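Local coordinates for uncharacterized conserved protein YjbQ/UPF0047 family, ortholog yugU B.subtilis (PDB 1VMH), which is of unknown function but adopts the YjbQ-like fold of the UPF0047 family and assembles from three copies of the same chain, at residues A[21-24]-A[29-32]; A[34-39]-A[116-121]; A[52-57]-A[126-131]. One frame throughout, in Å; residues are numbered along the deposited sequence.

Contact 1: A[21-24]-A[29-32]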
ATOM      1  N   LEU A  21      -7.693  16.587  12.275  1.00 17.75           N
ATOM      2  CA  LEU A  21      -8.667  16.732  11.191  1.00 19.94           C
ATOM      3  C   LEU A  21     -10.018  16.372  11.719  1.00 20.89           C
ATOM      4  O   LEU A  21     -10.142  15.360  12.403  1.00 24.92           O
ATOM      5  CB  LEU A  21      -8.360  15.739  10.061  1.00 21.16           C
ATOM      6  CG  LEU A  21      -6.951  15.698   9.502  1.00 23.05           C
ATOM      7  CD1 LEU A  21      -6.841  14.645   8.405  1.00 20.13           C
ATOM      8  CD2 LEU A  21      -6.562  17.091   8.967  1.00 25.09           C
ATOM      9  N   LYS A  22     -11.035  17.172  11.389  1.00 20.36           N
ATOM     10  CA  LYS A  22     -12.411  16.859  11.689  1.00 22.01           C
ATOM     11  C   LYS A  22     -13.048  16.410  10.386  1.00 23.41           C
ATOM     12  O   LYS A  22     -13.082  17.170   9.417  1.00 27.92           O
ATOM     13  CB  LYS A  22     -13.132  18.111  12.220  1.00 19.55           C
ATOM     14  N   THR A  23     -13.459  15.146  10.317  1.00 18.90           N
ATOM     15  CA  THR A  23     -14.121  14.621   9.128  1.00 18.31           C
ATOM     16  C   THR A  23     -15.621  14.845   9.282  1.00 19.55           C
ATOM     17  O   THR A  23     -16.135  14.909  10.403  1.00 20.35           O
ATOM     18  CB  THR A  23     -13.763  13.130   8.873  1.00 16.74           C
ATOM     19  OG1 THR A  23     -14.275  12.293   9.912  1.00 16.80           O
ATOM     20  CG2 THR A  23     -12.227  13.000   8.802  1.00 21.58           C
ATOM     21  N   SER A  24     -16.315  14.945   8.154  1.00 21.52           N
ATOM     22  CA  SER A  24     -17.710  15.399   8.163  1.00 20.91           C
ATOM     23  C   SER A  24     -18.752  14.471   7.499  1.00 22.56           C
ATOM     24  O   SER A  24     -19.950  14.698   7.628  1.00 23.80           O
ATOM     25  CB  SER A  24     -17.801  16.823   7.587  1.00 22.66           C
ATOM     26  OG  SER A  24     -17.269  16.882   6.287  1.00 26.68           O
ATOM     27  N   PHE A  29     -12.685  11.891   1.232  1.00 14.60           N
ATOM     28  CA  PHE A  29     -11.280  12.107   0.894  1.00 15.22           C
ATOM     29  C   PHE A  29     -10.964  13.543   1.304  1.00 15.10           C
ATOM     30  O   PHE A  29     -11.642  14.491   0.857  1.00 17.59           O
ATOM     31  CB  PHE A  29     -10.991  11.965  -0.598  1.00 16.56           C
ATOM     32  CG  PHE A  29     -10.655  10.579  -1.047  1.00 18.69           C
ATOM     33  CD1 PHE A  29     -11.300   9.455  -0.531  1.00 22.32           C
ATOM     34  CD2 PHE A  29      -9.683  10.395  -2.033  1.00 16.61           C
ATOM     35  CE1 PHE A  29     -10.942   8.158  -0.992  1.00 22.22           C
ATOM     36  CE2 PHE A  29      -9.380   9.146  -2.502  1.00 18.98           C
ATOM     37  CZ  PHE A  29      -9.989   8.040  -1.995  1.00 21.44           C
ATOM     38  N   ILE A  30      -9.954  13.726   2.120  1.00 14.39           N
ATOM     39  CA  ILE A  30      -9.503  15.055   2.553  1.00 14.34           C
ATOM     40  C   ILE A  30      -8.078  15.278   2.015  1.00 13.21           C
ATOM     41  O   ILE A  30      -7.155  14.497   2.296  1.00 13.01           O
ATOM     42  CB  ILE A  30      -9.526  15.197   4.093  1.00 13.92           C
ATOM     43  CG1 ILE A  30     -10.963  14.985   4.613  1.00 16.68           C
ATOM     44  CG2 ILE A  30      -8.978  16.568   4.475  1.00 16.16           C
ATOM     45  CD1 ILE A  30     -11.259  13.582   5.063  1.00 30.33           C
ATOM     46  N   ASP A  31      -7.893  16.341   1.222  1.00 13.42           N
ATOM     47  CA  ASP A  31      -6.600  16.630   0.608  1.00 12.71           C
ATOM     48  C   ASP A  31      -5.690  17.281   1.642  1.00 13.78           C
ATOM     49  O   ASP A  31      -5.917  18.422   2.040  1.00 14.38           O
ATOM     50  CB  ASP A  31      -6.789  17.584  -0.575  1.00 14.49           C
ATOM     51  CG  ASP A  31      -5.514  17.804  -1.354  1.00 18.51           C
ATOM     52  OD1 ASP A  31      -4.420  17.634  -0.812  1.00 16.87           O
ATOM     53  OD2 ASP A  31      -5.614  18.239  -2.519  1.00 18.89           O
ATOM     54  N   ILE A  32      -4.691  16.532   2.091  1.00 12.80           N
ATOM     55  CA  ILE A  32      -3.757  16.975   3.107  1.00 12.77           C
ATOM     56  C   ILE A  32      -2.395  17.331   2.549  1.00 12.51           C
ATOM     57  O   ILE A  32      -1.420  17.506   3.296  1.00 13.13           O
ATOM     58  CB  ILE A  32      -3.621  15.942   4.249  1.00 13.62           C
ATOM     59  CG1 ILE A  32      -3.192  14.554   3.734  1.00 11.74           C
ATOM     60  CG2 ILE A  32      -4.967  15.840   4.956  1.00 14.02           C
ATOM     61  CD1 ILE A  32      -2.786  13.577   4.832  1.00 14.06           C
TER
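I30 lays the end of its longer branch against the methyl of T23, CD1 to CG2 at 3.9 Å, the two side chains crossing at about a right angle. CG1 of I30 stands anti to its own carbonyl carbon (chi1 -60°), which carries that branch to T23, just beyond the end of strand 18-22. T23 answers with carbon alone: its CG2 faces I30, whereas OG1 turns to other partners and hydrogen-bonds to E130 OE2 and to the backbone N of R135. The threonine thus divides its two branches between an apolar neighbour and two polar partners. A second pair lies further along, where CD1 of L21 meets CG2 of I32 at 4.1 Å, again roughly perpendicular. No hydrogen bond links the two segments, and the closest CA atoms, those of T23 and I30, are 8.0 Å apart. This is the geometry of layers packed through side chains: within this chain, strand 18-22 is an outermost strand of the five-stranded antiparallel sheet, strand 28-31 an outermost strand of the three-stranded one, and the short connection between them carries the chain from one sheet to the other. L21 also touches V139 of its own sheet and F128 of the other, while I32, at the N-cap position of helix 33-43, rests on V139 and I126.

Contact 2: A[34-39]-A[116-121]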
ATOM      1  N   ASN A  34      -1.097  20.111   1.503  1.00 14.07           N
ATOM      2  CA  ASN A  34      -0.456  21.303   2.060  1.00 13.93           C
ATOM      3  C   ASN A  34       0.016  21.118   3.500  1.00 13.80           C
ATOM      4  O   ASN A  34       0.978  21.752   3.911  1.00 13.77           O
ATOM      5  CB  ASN A  34      -1.352  22.542   1.988  1.00 15.17           C
ATOM      6  CG  ASN A  34      -0.583  23.814   2.289  1.00 14.84           C
ATOM      7  OD1 ASN A  34       0.396  24.140   1.580  1.00 18.33           O
ATOM      8  ND2 ASN A  34      -0.957  24.506   3.383  1.00 17.75           N
ATOM      9  N   LEU A  35      -0.641  20.238   4.257  1.00 13.19           N
ATOM     10  CA  LEU A  35      -0.195  19.898   5.605  1.00 13.60           C
ATOM     11  C   LEU A  35       1.140  19.198   5.502  1.00 16.56           C
ATOM     12  O   LEU A  35       2.052  19.427   6.310  1.00 13.80           O
ATOM     13  CB  LEU A  35      -1.213  19.030   6.341  1.00 14.97           C
ATOM     14  CG  LEU A  35      -2.632  19.596   6.465  1.00 15.41           C
ATOM     15  CD1 LEU A  35      -3.519  18.590   7.218  1.00 16.25           C
ATOM     16  CD2 LEU A  35      -2.691  20.956   7.098  1.00 17.02           C
ATOM     17  N   VAL A  36       1.297  18.345   4.494  1.00 12.90           N
ATOM     18  CA  VAL A  36       2.589  17.693   4.279  1.00 14.31           C
ATOM     19  C   VAL A  36       3.650  18.699   3.790  1.00 13.61           C
ATOM     20  O   VAL A  36       4.782  18.704   4.295  1.00 14.84           O
ATOM     21  CB  VAL A  36       2.426  16.472   3.339  1.00 14.07           C
ATOM     22  CG1 VAL A  36       3.704  15.680   3.151  1.00 14.67           C
ATOM     23  CG2 VAL A  36       1.316  15.580   3.902  1.00 14.11           C
ATOM     24  N   LYS A  37       3.280  19.599   2.882  1.00 12.88           N
ATOM     25  CA  LYS A  37       4.248  20.615   2.431  1.00 12.75           C
ATOM     26  C   LYS A  37       4.715  21.456   3.604  1.00 13.05           C
ATOM     27  O   LYS A  37       5.889  21.807   3.703  1.00 13.47           O
ATOM     28  CB  LYS A  37       3.610  21.506   1.376  1.00 13.82           C
ATOM     29  CG  LYS A  37       4.446  22.693   0.987  1.00 15.61           C
ATOM     30  CD  LYS A  37       3.744  23.514  -0.051  1.00 16.46           C
ATOM     31  CE  LYS A  37       4.633  24.609  -0.605  1.00 25.08           C
ATOM     32  NZ  LYS A  37       4.778  25.662   0.386  1.00 20.82           N
ATOM     33  N   LYS A  38       3.791  21.836   4.479  1.00 12.49           N
ATOM     34  CA  LYS A  38       4.187  22.649   5.656  1.00 13.93           C
ATOM     35  C   LYS A  38       5.199  21.912   6.524  1.00 13.08           C
ATOM     36  O   LYS A  38       6.155  22.534   7.002  1.00 14.26           O
ATOM     37  CB  LYS A  38       2.970  23.071   6.489  1.00 15.01           C
ATOM     38  CG  LYS A  38       2.180  24.178   5.832  1.00 13.57           C
ATOM     39  CD  LYS A  38       0.868  24.432   6.541  1.00 16.19           C
ATOM     40  CE  LYS A  38       1.088  24.963   7.928  1.00 19.80           C
ATOM     41  NZ  LYS A  38      -0.182  25.461   8.599  1.00 14.33           N
ATOM     42  N   ALA A  39       5.011  20.618   6.740  1.00 14.48           N
ATOM     43  CA  ALA A  39       5.971  19.846   7.498  1.00 14.24           C
ATOM     44  C   ALA A  39       7.348  19.807   6.816  1.00 16.01           C
ATOM     45  O   ALA A  39       8.362  19.973   7.467  1.00 16.12           O
ATOM     46  CB  ALA A  39       5.465  18.459   7.703  1.00 15.56           C
ATOM     47  N   GLY A 116      13.634  20.647  -1.884  1.00 15.06           N
ATOM     48  CA  GLY A 116      12.768  21.209  -0.866  1.00 14.82           C
ATOM     49  C   GLY A 116      11.282  21.171  -1.191  1.00 16.27           C
ATOM     50  O   GLY A 116      10.514  21.847  -0.509  1.00 17.08           O
ATOM     51  N   LYS A 117      10.894  20.384  -2.206  1.00 15.72           N
ATOM     52  CA  LYS A 117       9.522  20.270  -2.681  1.00 15.21           C
ATOM     53  C   LYS A 117       9.090  18.807  -2.739  1.00 14.58           C
ATOM     54  O   LYS A 117       9.883  17.918  -3.060  1.00 14.21           O
ATOM     55  CB  LYS A 117       9.376  20.873  -4.090  1.00 18.39           C
ATOM     56  CG  LYS A 117       9.630  22.388  -4.162  1.00 23.24           C
ATOM     57  CD  LYS A 117       9.806  22.853  -5.611  1.00 27.37           C
ATOM     58  CE  LYS A 117      11.291  22.896  -6.012  1.00 31.55           C
ATOM     59  NZ  LYS A 117      11.529  22.970  -7.505  1.00 29.67           N
ATOM     60  N   LEU A 118       7.824  18.561  -2.456  1.00 14.65           N
ATOM     61  CA  LEU A 118       7.257  17.210  -2.645  1.00 13.79           C
ATOM     62  C   LEU A 118       7.255  16.881  -4.119  1.00 14.77           C
ATOM     63  O   LEU A 118       6.710  17.631  -4.930  1.00 14.92           O
ATOM     64  CB  LEU A 118       5.826  17.156  -2.118  1.00 13.91           C
ATOM     65  CG  LEU A 118       5.676  17.351  -0.611  1.00 14.26           C
ATOM     66  CD1 LEU A 118       4.199  17.616  -0.275  1.00 15.01           C
ATOM     67  CD2 LEU A 118       6.200  16.103   0.115  1.00 17.47           C
ATOM     68  N   LYS A 119       7.867  15.752  -4.469  1.00 15.30           N
ATOM     69  CA  LYS A 119       7.993  15.354  -5.866  1.00 14.29           C
ATOM     70  C   LYS A 119       6.756  14.590  -6.311  1.00 14.58           C
ATOM     71  O   LYS A 119       6.721  13.349  -6.374  1.00 16.03           O
ATOM     72  CB  LYS A 119       9.210  14.492  -6.067  1.00 14.71           C
ATOM     73  CG  LYS A 119       9.745  14.522  -7.503  1.00 16.36           C
ATOM     74  CD  LYS A 119      10.969  13.600  -7.609  1.00 16.92           C
ATOM     75  CE  LYS A 119      11.386  13.374  -9.060  1.00 19.43           C
ATOM     76  NZ  LYS A 119      11.603  14.669  -9.753  1.00 18.33           N
ATOM     77  N   LEU A 120       5.721  15.335  -6.628  1.00 14.22           N
ATOM     78  CA  LEU A 120       4.423  14.788  -7.010  1.00 14.85           C
ATOM     79  C   LEU A 120       4.190  15.039  -8.490  1.00 15.54           C
ATOM     80  O   LEU A 120       4.696  16.027  -9.049  1.00 16.32           O
ATOM     81  CB  LEU A 120       3.289  15.445  -6.194  1.00 13.39           C
ATOM     82  CG  LEU A 120       3.304  15.072  -4.703  1.00 14.89           C
ATOM     83  CD1 LEU A 120       2.568  16.061  -3.845  1.00 16.07           C
ATOM     84  CD2 LEU A 120       2.714  13.676  -4.514  1.00 16.79           C
ATOM     85  N   GLY A 121       3.388  14.167  -9.094  1.00 13.61           N
ATOM     86  CA  GLY A 121       3.027  14.318 -10.489  1.00 14.41           C
ATOM     87  C   GLY A 121       1.912  15.327 -10.710  1.00 15.42           C
ATOM     88  O   GLY A 121       1.459  15.990  -9.786  1.00 16.07           O
TER
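A single side chain, L118, carries the whole of its segment's share in this contact, reaching from the strand that contains it to the flank of helix 33-43. Both of its methyls touch V36: CD1 and CD2 each lie 4.0 Å from V36 CG1, so that the valine methyl meets the forked end of the leucine, with the side chains crossing at about a right angle. The leucine fork also reaches the helix backbone, CD1 coming within 3.8 Å of K37 N. V36 holds CG1 anti to its backbone N (chi1 -176°), which places this methyl on the side facing the strand. K37 adds only the root of its side chain, CB standing 4.3 Å from L118 CD1; beyond it the chain runs extended as far as CE, away from the strand, and NZ forms a salt bridge with D41 one turn further along the helix. The contact is therefore apolar beneath and charged at its outer margin. L118 and V36 both rest on A50 of strand 48-53, V36 also on V52, so the pair lies over the sheet. Beyond L118 the chain makes an inverse gamma turn centred on K119. This residue belongs to the trimer interface, its ammonium group making a salt bridge with E114 and a cation-pi contact with F140 of the second subunit, while L120 packs on F53 of that subunit. The arrangement is a helix packed on an antiparallel sheet, as in alpha+beta folds, with a side chain of a strand outermost within this chain closing over the helix flank.

Contact 3: A[52-57]-A[126-131]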
ATOM      1  N   VAL A  52       3.617   9.837   5.693  1.00 12.83           N
ATOM      2  CA  VAL A  52       2.336  10.270   6.148  1.00 13.74           C
ATOM      3  C   VAL A  52       1.596   9.044   6.678  1.00 12.25           C
ATOM      4  O   VAL A  52       1.367   8.129   5.912  1.00 13.98           O
ATOM      5  CB  VAL A  52       1.521  10.895   4.993  1.00 13.40           C
ATOM      6  CG1 VAL A  52       0.187  11.409   5.462  1.00 15.48           C
ATOM      7  CG2 VAL A  52       2.321  12.023   4.333  1.00 15.78           C
ATOM      8  N   PHE A  53       1.285   9.000   7.956  1.00 12.33           N
ATOM      9  CA  PHE A  53       0.764   7.790   8.629  1.00 13.43           C
ATOM     10  C   PHE A  53      -0.603   8.064   9.296  1.00 12.51           C
ATOM     11  O   PHE A  53      -0.771   9.094   9.999  1.00 13.14           O
ATOM     12  CB  PHE A  53       1.758   7.314   9.702  1.00 13.39           C
ATOM     13  CG  PHE A  53       1.405   5.986  10.344  1.00 13.40           C
ATOM     14  CD1 PHE A  53       0.561   5.936  11.453  1.00 14.34           C
ATOM     15  CD2 PHE A  53       1.919   4.800   9.851  1.00 13.22           C
ATOM     16  CE1 PHE A  53       0.253   4.719  12.023  1.00 14.11           C
ATOM     17  CE2 PHE A  53       1.583   3.603  10.420  1.00 14.52           C
ATOM     18  CZ  PHE A  53       0.746   3.560  11.469  1.00 15.05           C
ATOM     19  N   CYS A  54      -1.553   7.136   9.101  1.00 13.80           N
ATOM     20  CA  CYS A  54      -2.853   7.234   9.710  1.00 12.92           C
ATOM     21  C   CYS A  54      -2.962   6.279  10.884  1.00 13.64           C
ATOM     22  O   CYS A  54      -2.936   5.047  10.682  1.00 13.68           O
ATOM     23  CB  CYS A  54      -3.923   6.920   8.679  1.00 14.97           C
ATOM     24  SG  CYS A  54      -5.550   6.891   9.346  1.00 15.49           S
ATOM     25  N   PRO A  55      -3.109   6.793  12.104  1.00 12.81           N
ATOM     26  CA  PRO A  55      -3.200   5.906  13.286  1.00 13.30           C
ATOM     27  C   PRO A  55      -4.575   5.285  13.524  1.00 13.56           C
ATOM     28  O   PRO A  55      -4.765   4.612  14.575  1.00 16.90           O
ATOM     29  CB  PRO A  55      -2.838   6.847  14.434  1.00 14.98           C
ATOM     30  CG  PRO A  55      -3.393   8.166  13.982  1.00 13.02           C
ATOM     31  CD  PRO A  55      -3.172   8.216  12.485  1.00 11.79           C
ATOM     32  N   HIS A  56      -5.522   5.458  12.612  1.00 12.31           N
ATOM     33  CA  HIS A  56      -6.881   4.977  12.750  1.00 12.97           C
ATOM     34  C   HIS A  56      -7.107   3.760  11.869  1.00 12.91           C
ATOM     35  O   HIS A  56      -6.806   3.797  10.694  1.00 15.03           O
ATOM     36  CB  HIS A  56      -7.821   6.091  12.319  1.00 14.43           C
ATOM     37  CG  HIS A  56      -7.591   7.359  13.074  1.00 15.70           C
ATOM     38  ND1 HIS A  56      -7.898   7.483  14.413  1.00 13.81           N
ATOM     39  CD2 HIS A  56      -7.107   8.563  12.681  1.00 14.78           C
ATOM     40  CE1 HIS A  56      -7.578   8.709  14.814  1.00 14.22           C
ATOM     41  NE2 HIS A  56      -7.117   9.384  13.779  1.00 15.87           N
ATOM     42  N   THR A  57      -7.700   2.717  12.413  1.00 13.12           N
ATOM     43  CA  THR A  57      -7.914   1.477  11.685  1.00 12.80           C
ATOM     44  C   THR A  57      -9.116   1.498  10.738  1.00 12.89           C
ATOM     45  O   THR A  57      -9.303   0.546  10.004  1.00 13.64           O
ATOM     46  CB  THR A  57      -7.998   0.316  12.631  1.00 14.41           C
ATOM     47  OG1 THR A  57      -9.079   0.533  13.525  1.00 15.75           O
ATOM     48  CG2 THR A  57      -6.699   0.155  13.398  1.00 16.99           C
ATOM     49  N   ILE A 126      -2.124  14.140  -1.893  1.00 12.86           N
ATOM     50  CA  ILE A 126      -2.069  13.208  -0.770  1.00 12.91           C
ATOM     51  C   ILE A 126      -3.361  13.353  -0.003  1.00 13.95           C
ATOM     52  O   ILE A 126      -3.747  14.485   0.348  1.00 13.36           O
ATOM     53  CB  ILE A 126      -0.912  13.510   0.159  1.00 14.59           C
ATOM     54  CG1 ILE A 126       0.436  13.527  -0.572  1.00 15.89           C
ATOM     55  CG2 ILE A 126      -0.903  12.471   1.283  1.00 14.71           C
ATOM     56  CD1 ILE A 126       1.500  14.354   0.143  1.00 18.55           C
ATOM     57  N   TYR A 127      -4.078  12.243   0.216  1.00 13.97           N
ATOM     58  CA  TYR A 127      -5.377  12.223   0.849  1.00 12.81           C
ATOM     59  C   TYR A 127      -5.449  11.376   2.087  1.00 11.95           C
ATOM     60  O   TYR A 127      -4.949  10.261   2.125  1.00 13.45           O
ATOM     61  CB  TYR A 127      -6.388  11.644  -0.114  1.00 14.04           C
ATOM     62  CG  TYR A 127      -6.830  12.549  -1.203  1.00 13.21           C
ATOM     63  CD1 TYR A 127      -7.767  13.531  -0.945  1.00 14.40           C
ATOM     64  CD2 TYR A 127      -6.369  12.406  -2.487  1.00 15.61           C
ATOM     65  CE1 TYR A 127      -8.223  14.362  -1.941  1.00 14.16           C
ATOM     66  CE2 TYR A 127      -6.844  13.211  -3.493  1.00 19.58           C
ATOM     67  CZ  TYR A 127      -7.763  14.189  -3.203  1.00 16.97           C
ATOM     68  OH  TYR A 127      -8.267  15.013  -4.212  1.00 19.40           O
ATOM     69  N   PHE A 128      -6.058  11.926   3.128  1.00 12.27           N
ATOM     70  CA  PHE A 128      -6.610  11.132   4.223  1.00 12.20           C
ATOM     71  C   PHE A 128      -7.960  10.565   3.757  1.00 13.82           C
ATOM     72  O   PHE A 128      -8.824  11.333   3.308  1.00 13.78           O
ATOM     73  CB  PHE A 128      -6.842  12.050   5.415  1.00 13.61           C
ATOM     74  CG  PHE A 128      -7.282  11.362   6.659  1.00 13.89           C
ATOM     75  CD1 PHE A 128      -8.588  11.071   6.877  1.00 12.52           C
ATOM     76  CD2 PHE A 128      -6.367  11.009   7.644  1.00 14.13           C
ATOM     77  CE1 PHE A 128      -9.001  10.425   8.050  1.00 14.10           C
ATOM     78  CE2 PHE A 128      -6.788  10.404   8.806  1.00 15.67           C
ATOM     79  CZ  PHE A 128      -8.079  10.098   8.997  1.00 15.10           C
ATOM     80  N   THR A 129      -8.138   9.233   3.810  1.00 13.31           N
ATOM     81  CA  THR A 129      -9.340   8.566   3.340  1.00 13.18           C
ATOM     82  C   THR A 129     -10.153   8.099   4.565  1.00 13.32           C
ATOM     83  O   THR A 129      -9.842   7.075   5.200  1.00 13.80           O
ATOM     84  CB  THR A 129      -9.049   7.372   2.377  1.00 14.04           C
ATOM     85  OG1 THR A 129      -8.295   6.365   3.065  1.00 14.30           O
ATOM     86  CG2 THR A 129      -8.119   7.852   1.245  1.00 14.85           C
ATOM     87  N   GLU A 130     -11.202   8.853   4.895  1.00 13.31           N
ATOM     88  CA  GLU A 130     -12.082   8.516   5.990  1.00 13.57           C
ATOM     89  C   GLU A 130     -13.088   7.504   5.516  1.00 13.91           C
ATOM     90  O   GLU A 130     -13.782   7.764   4.532  1.00 16.08           O
ATOM     91  CB  GLU A 130     -12.790   9.781   6.479  1.00 14.79           C
ATOM     92  CG  GLU A 130     -13.897   9.536   7.516  1.00 12.30           C
ATOM     93  CD  GLU A 130     -13.314   9.044   8.814  1.00 14.63           C
ATOM     94  OE1 GLU A 130     -13.023   7.842   8.921  1.00 15.32           O
ATOM     95  OE2 GLU A 130     -13.153   9.856   9.750  1.00 17.21           O
ATOM     96  N   PHE A 131     -13.242   6.404   6.263  1.00 14.09           N
ATOM     97  CA  PHE A 131     -14.319   5.450   6.017  1.00 13.05           C
ATOM     98  C   PHE A 131     -15.352   5.244   7.147  1.00 12.62           C
ATOM     99  O   PHE A 131     -16.308   4.469   6.968  1.00 14.23           O
ATOM    100  CB  PHE A 131     -13.744   4.115   5.570  1.00 12.72           C
ATOM    101  CG  PHE A 131     -12.927   4.228   4.302  1.00 14.56           C
ATOM    102  CD1 PHE A 131     -13.531   4.590   3.102  1.00 13.69           C
ATOM    103  CD2 PHE A 131     -11.557   3.997   4.324  1.00 15.58           C
ATOM    104  CE1 PHE A 131     -12.790   4.687   1.927  1.00 15.45           C
ATOM    105  CE2 PHE A 131     -10.800   4.100   3.152  1.00 15.35           C
ATOM    106  CZ  PHE A 131     -11.405   4.453   1.980  1.00 14.69           C
TER
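With CG anti to its backbone N (chi1 -174°), F128 carries its ring over to 52-57, although its CA-CB bond does not point there, and C54, whose SG is likewise anti to N, reaches out to meet it. The sulfur lies 3.8 Å from CE2 and 4.6 Å from the ring centroid, on a line 49° off the ring normal, an oblique sulfur-aromatic contact. The same sulfur accepts a hydrogen bond from H56 N at 3.6 Å, long as bonds to sulfur are and fairly straight. C54 is thus held by the backbone of its own loop as well as by the phenylalanine. H56 approaches the same end of the F128 ring, its CD2 close to the phenylalanine plane at the edge, 4.1 Å from CZ, and the two side chains cross at about a right angle. NE2, the ring atom next to CD2, is hydrogen-bonded to the backbone N of K138, which fixes how the imidazole is turned, while P55 CG sits over one face, toward its rim. The short runs 52-56 and 126-128 point in nearly the same direction, 14° apart, and no hydrogen bond joins them. Strand 48-53 belongs to the five-stranded sheet and strand 124-130 to the three-stranded one; they face one another as two layers, and V52, C54, I126 and F128, all buried, pack between them. At the other end of this interface V52 CG1 and I126 CG2 meet in a looser touch at 4.4 Å. A59 lies against both C54 and F128, and R137 against both F128 and H56. The backbone of C54 serves the trimer, its O accepting a hydrogen bond from Q124 NE2 of the third subunit.

Overall arrangement
Contacts 1 and 3 join the same two sheets, their centres about 9 Å apart, but contact 3 lies in the buried middle and contact 1 at strands outermost within this chain, partly buried. Strands 28-31 and 124-130 are neighbours, I32 N bonding to I126 O. Contact 2, about 17 Å from either centre, is more peripheral and brings in the helix that follows strand 28-31; L21 touches L35, while V36 packs on V52 and I126, so the three contacts adjoin through apolar side chains. Chemistry follows place: aliphatic pairs serve contacts 1 and 2, the latter edged by lysine, whereas contact 3 adds sulfur and aromatic rings.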